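Long-range contacts in anopheles Plasmodium-responsive Leucine-rich repeat protein 1B (Anopheles gambiae, PDB 4XGO), which is a leucine-rich repeat protein that probably partners LRIM1 in the mosquito's response to Plasmodium, this chain comprising its leucine-rich repeat domain: residues G203-D208 with R227-Y232; R60-H65 with P88-N93. All coordinates share one frame; numbering follows the deposited sequence. Where two conformers were deposited one is given.

Interaction 1: residues G203-D208 with R227-Y232; sequences GLVDVD and RLERLY. Unlike the reference sequence in segment 203-208: Val205 (reference Thr).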
# COMPACT_ATOMS: atom_id res chain seq x y z
N GLY A 203 34.34 9.72 -5.34
CA GLY A 203 34.30 8.27 -5.35
C GLY A 203 33.07 7.68 -6.03
O GLY A 203 32.90 6.46 -6.08
N LEU A 204 32.20 8.54 -6.54
CA LEU A 204 30.92 8.11 -7.08
C LEU A 204 31.10 7.16 -8.24
O LEU A 204 31.93 7.39 -9.14
CB LEU A 204 30.09 9.31 -7.51
CG LEU A 204 29.38 10.08 -6.41
CD1 LEU A 204 28.81 11.35 -7.01
CD2 LEU A 204 28.26 9.21 -5.83
N VAL A 205 30.33 6.07 -8.19
CA VAL A 205 30.28 5.06 -9.24
C VAL A 205 28.96 5.12 -10.01
O VAL A 205 28.95 5.01 -11.25
CB VAL A 205 30.49 3.65 -8.63
CG1 VAL A 205 30.35 2.57 -9.70
CG2 VAL A 205 31.87 3.59 -7.98
N ASP A 206 27.85 5.29 -9.29
CA ASP A 206 26.52 5.34 -9.90
C ASP A 206 25.79 6.56 -9.36
O ASP A 206 25.62 6.73 -8.15
CB ASP A 206 25.73 4.07 -9.59
CG ASP A 206 26.47 2.80 -9.97
OD1 ASP A 206 26.83 2.63 -11.15
OD2 ASP A 206 26.71 1.96 -9.07
N VAL A 207 25.37 7.43 -10.27
CA VAL A 207 24.62 8.62 -9.89
C VAL A 207 23.37 8.74 -10.75
O VAL A 207 23.45 8.72 -11.99
CB VAL A 207 25.48 9.92 -9.91
CG1 VAL A 207 26.08 10.19 -11.26
CG2 VAL A 207 24.65 11.11 -9.46
N ASP A 208 22.21 8.81 -10.09
CA ASP A 208 20.94 8.98 -10.78
C ASP A 208 20.35 10.37 -10.47
O ASP A 208 19.99 10.68 -9.32
CB ASP A 208 19.97 7.86 -10.42
CG ASP A 208 18.75 7.80 -11.32
OD1 ASP A 208 18.42 8.76 -12.02
OD2 ASP A 208 18.09 6.74 -11.32
N ARG A 227 36.10 7.09 -10.57
CA ARG A 227 35.56 5.78 -10.91
C ARG A 227 34.09 5.75 -11.35
O ARG A 227 33.46 4.69 -11.31
CB ARG A 227 35.78 4.82 -9.73
CG ARG A 227 35.83 5.49 -8.37
CD ARG A 227 35.92 4.45 -7.27
NE ARG A 227 35.05 4.81 -6.15
CZ ARG A 227 34.40 3.94 -5.38
NH1 ARG A 227 34.52 2.61 -5.56
NH2 ARG A 227 33.61 4.40 -4.41
N LEU A 228 33.58 6.88 -11.82
CA LEU A 228 32.19 6.95 -12.24
C LEU A 228 31.92 5.98 -13.39
O LEU A 228 32.64 5.98 -14.39
CB LEU A 228 31.83 8.37 -12.66
CG LEU A 228 30.36 8.62 -13.01
CD1 LEU A 228 29.45 8.51 -11.79
CD2 LEU A 228 30.20 9.97 -13.67
N GLU A 229 30.90 5.15 -13.22
CA GLU A 229 30.51 4.14 -14.22
C GLU A 229 29.15 4.42 -14.87
O GLU A 229 28.96 4.12 -16.05
CB GLU A 229 30.48 2.74 -13.61
CG GLU A 229 31.85 2.19 -13.27
CD GLU A 229 31.79 0.80 -12.68
OE1 GLU A 229 30.84 0.06 -13.01
OE2 GLU A 229 32.70 0.46 -11.89
N ARG A 230 28.20 4.95 -14.10
CA ARG A 230 26.84 5.11 -14.61
C ARG A 230 26.30 6.47 -14.22
O ARG A 230 26.30 6.84 -13.03
CB ARG A 230 25.93 4.00 -14.08
CG ARG A 230 26.49 2.61 -14.32
CD ARG A 230 25.51 1.55 -13.88
NE ARG A 230 25.99 0.22 -14.21
CZ ARG A 230 26.91 -0.46 -13.52
NH1 ARG A 230 27.50 0.06 -12.44
NH2 ARG A 230 27.25 -1.68 -13.92
N LEU A 231 25.84 7.21 -15.23
CA LEU A 231 25.28 8.55 -15.05
C LEU A 231 23.93 8.61 -15.74
O LEU A 231 23.81 8.46 -16.98
CB LEU A 231 26.24 9.62 -15.62
CG LEU A 231 25.69 11.04 -15.66
CD1 LEU A 231 25.43 11.58 -14.27
CD2 LEU A 231 26.65 11.96 -16.40
N TYR A 232 22.88 8.80 -14.94
CA TYR A 232 21.53 8.87 -15.44
C TYR A 232 20.99 10.28 -15.28
O TYR A 232 20.91 10.81 -14.16
CB TYR A 232 20.62 7.90 -14.69
CG TYR A 232 21.07 6.47 -14.72
CD1 TYR A 232 21.92 5.98 -13.75
CD2 TYR A 232 20.66 5.62 -15.73
CE1 TYR A 232 22.35 4.65 -13.78
CE2 TYR A 232 21.07 4.29 -15.76
CZ TYR A 232 21.92 3.82 -14.78
OH TYR A 232 22.35 2.50 -14.78
O HOH W 1 34.15 8.78 -9.45
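Val207 and Leu231 meet on the inward face of two parallel strands, their side chains lying next to each other and pointing the same way. The contact is tight: CG1 of Val207 is only 3.4 Å from CD1 of Leu231, closer than usual for two methyl groups. CG1 is placed between the backbone N and the carbonyl carbon of Val207 (chi1 59°), and it also touches CD1 of Leu228 at 3.8 Å. Leu204, buried as well, continues this apolar layer before the strands begin.

Hydrogen bonds fix the register. Val207 N donates to Arg230 O, and Val207 O accepts from Tyr232 N. Just before the strands, Val205 O is gripped twice: Glu229 N, at 2.8 Å, lies in the carbonyl plane on a lone pair, whereas Arg230 N, at 2.9 Å, approaches nearly along the C=O axis. Further out, water 1 bridges Leu204 O and Arg227 N.

The other face, carrying Asp206, Asp208, Arg230 and Tyr232, is polar and partly exposed to solvent, held by charges rather than by close apolar packing. In the given one of its two conformers, Asp206 runs beside Arg230, and its OD1 takes a fairly straight bond from NH1 at 3.0 Å (168° at the hydrogen). The oxygen lies in the guanidinium plane, although the carboxylate is turned 47° from it. Glu229 OE1 also lies near Arg230 NH1, but well out of that plane, adding only charge attraction. Ahead of the strands, CG2 of Val205 sits over the centre of one guanidinium face of Arg227, 3.6 Å from CZ.

As in other leucine-rich repeats, the polar face belongs to the concave surface and the leucine-valine face to the core. Strand 184-186 flanks 206-208, with Leu185 hydrogen-bonded, backbone to backbone, to Asp206 and Asp208, while strand 253-255 packs against Leu231 and Tyr232 from beyond 230-232.

Interaction 2: residues R60-H65 with P88-N93; sequences RYLPPH and PGIFHN
With CG1 of Ile90 swung anti to the backbone N (chi1 -171°) and CD1 bent back at chi2 66°, the tip of this side chain reaches the Leu62 side chain, whose CG stands beside its own backbone N (chi1 -65°). The two cross at about a right angle: CD1 of Ile90 rests 3.9 Å from Leu62 CB, and it also lies 3.6 Å from the carbonyl oxygen of Pro63. Phe67 touches Ile90 too, extending the buried patch.

Beside this patch, the contact is made by backbone atoms and water. The CA-H of Ile90 points at Pro64 O, a weak contact of 3.6 Å between CA and O, and the Pro64 ring brings CB to 3.7 Å from Pro88 O. Water 2 lies between Pro64 O and Ile90 O, while water 3 lies within hydrogen-bonding distance of Gly89 O, Asn93 OD1 and His65 ND1; Asn93 OD1 also accepts from Gln68 NE2. No direct hydrogen bond joins the segments.

Gly89, with its positive phi, begins a type I turn closed by His92 N on Gly89 O. Pro64 and Pro88 are 24 residues apart, one repeat length; as in many leucine-rich repeat solenoids, such stacked, largely irregular loops form the convex side.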
# COMPACT_ATOMS: atom_id res chain seq x y z
N ARG A 60 1.26 4.74 17.63
CA ARG A 60 1.06 6.18 17.38
C ARG A 60 2.11 7.05 18.06
O ARG A 60 2.50 8.09 17.51
CB ARG A 60 -0.35 6.58 17.82
CG ARG A 60 -0.72 8.02 17.58
CD ARG A 60 -0.92 8.37 16.12
NE ARG A 60 -1.05 9.82 15.98
CZ ARG A 60 -0.04 10.67 15.86
NH1 ARG A 60 1.22 10.24 15.84
NH2 ARG A 60 -0.29 11.97 15.75
N TYR A 61 2.54 6.64 19.25
CA TYR A 61 3.56 7.36 20.03
C TYR A 61 4.51 6.39 20.68
O TYR A 61 4.13 5.27 21.03
CB TYR A 61 2.91 8.15 21.18
CG TYR A 61 1.79 9.04 20.76
CD1 TYR A 61 2.04 10.24 20.11
CD2 TYR A 61 0.47 8.68 21.02
CE1 TYR A 61 0.99 11.06 19.71
CE2 TYR A 61 -0.57 9.49 20.63
CZ TYR A 61 -0.31 10.68 19.98
OH TYR A 61 -1.36 11.48 19.60
N LEU A 62 5.76 6.82 20.85
CA LEU A 62 6.72 6.13 21.69
C LEU A 62 6.94 6.94 22.98
O LEU A 62 7.23 8.13 22.89
CB LEU A 62 8.07 6.01 20.99
CG LEU A 62 8.16 5.16 19.72
CD1 LEU A 62 9.56 5.31 19.15
CD2 LEU A 62 7.84 3.71 19.97
N PRO A 63 6.83 6.29 24.14
CA PRO A 63 7.22 7.00 25.37
C PRO A 63 8.71 7.36 25.33
O PRO A 63 9.51 6.57 24.87
CB PRO A 63 6.92 6.00 26.48
CG PRO A 63 6.06 4.95 25.87
CD PRO A 63 6.40 4.91 24.41
N PRO A 64 9.09 8.55 25.82
CA PRO A 64 10.49 9.00 25.65
C PRO A 64 11.54 8.07 26.26
O PRO A 64 12.66 7.98 25.73
CB PRO A 64 10.54 10.38 26.33
CG PRO A 64 9.15 10.71 26.75
CD PRO A 64 8.23 9.58 26.43
N HIS A 65 11.22 7.41 27.37
CA HIS A 65 12.19 6.55 28.06
C HIS A 65 11.93 5.04 27.85
O HIS A 65 12.47 4.20 28.56
CB HIS A 65 12.22 6.89 29.56
CG HIS A 65 12.51 8.33 29.84
ND1 HIS A 65 13.64 8.97 29.38
CD2 HIS A 65 11.82 9.26 30.54
CE1 HIS A 65 13.64 10.23 29.79
NE2 HIS A 65 12.54 10.43 30.49
N PRO A 88 12.04 13.72 22.60
CA PRO A 88 13.43 13.96 22.99
C PRO A 88 13.92 12.86 23.92
O PRO A 88 13.19 12.45 24.83
CB PRO A 88 13.40 15.34 23.68
CG PRO A 88 11.96 15.63 23.96
CD PRO A 88 11.16 14.85 22.96
N GLY A 89 15.12 12.37 23.65
CA GLY A 89 15.77 11.37 24.47
C GLY A 89 15.46 9.94 24.07
O GLY A 89 15.86 9.00 24.76
N ILE A 90 14.72 9.75 22.98
CA ILE A 90 14.29 8.40 22.60
C ILE A 90 15.46 7.41 22.48
O ILE A 90 15.34 6.26 22.91
CB ILE A 90 13.42 8.43 21.31
CG1 ILE A 90 12.78 7.06 21.04
CG2 ILE A 90 14.24 8.90 20.12
CD1 ILE A 90 11.76 6.65 22.09
N PHE A 91 16.59 7.86 21.92
CA PHE A 91 17.78 7.00 21.77
C PHE A 91 18.95 7.38 22.67
O PHE A 91 20.10 6.99 22.41
CB PHE A 91 18.23 6.95 20.30
CG PHE A 91 17.16 6.50 19.35
CD1 PHE A 91 16.40 5.36 19.61
CD2 PHE A 91 16.89 7.21 18.19
CE1 PHE A 91 15.40 4.95 18.75
CE2 PHE A 91 15.89 6.81 17.32
CZ PHE A 91 15.15 5.67 17.60
N HIS A 92 18.68 8.10 23.75
CA HIS A 92 19.76 8.56 24.61
C HIS A 92 20.51 7.40 25.30
O HIS A 92 21.71 7.51 25.60
CB HIS A 92 19.21 9.51 25.67
CG HIS A 92 20.24 9.95 26.66
ND1 HIS A 92 21.28 10.79 26.34
CD2 HIS A 92 20.39 9.65 27.98
CE1 HIS A 92 22.02 11.01 27.41
NE2 HIS A 92 21.50 10.32 28.42
N ASN A 93 19.79 6.32 25.57
CA ASN A 93 20.33 5.20 26.31
C ASN A 93 20.50 3.96 25.44
O ASN A 93 20.57 2.84 25.97
CB ASN A 93 19.44 4.90 27.51
CG ASN A 93 19.38 6.06 28.49
OD1 ASN A 93 18.35 6.74 28.60
ND2 ASN A 93 20.49 6.34 29.16
O HOH W 2 13.82 5.59 25.16
O HOH W 3 15.62 7.65 27.27

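Overall arrangement
From the N terminus, the chain first leaves strand 51-53 through the loop holding 60-65, forms strand 75-77 and returns to the same side at 88-93, where interaction 2 closes one turn of the solenoid. Several further turns follow before 203-208, and interaction 1 closes another turn when 227-232 comes alongside. The two contacts are in series, neither nested nor crossed, with centres 38 Å apart and nearest atoms about 26 Å apart. They illustrate two ways in which successive coils are joined: interaction 1 links neighbouring strands lining the concave surface, near the middle of the chain, and interaction 2 links loops on the convex side, in turns towards the N-terminal end.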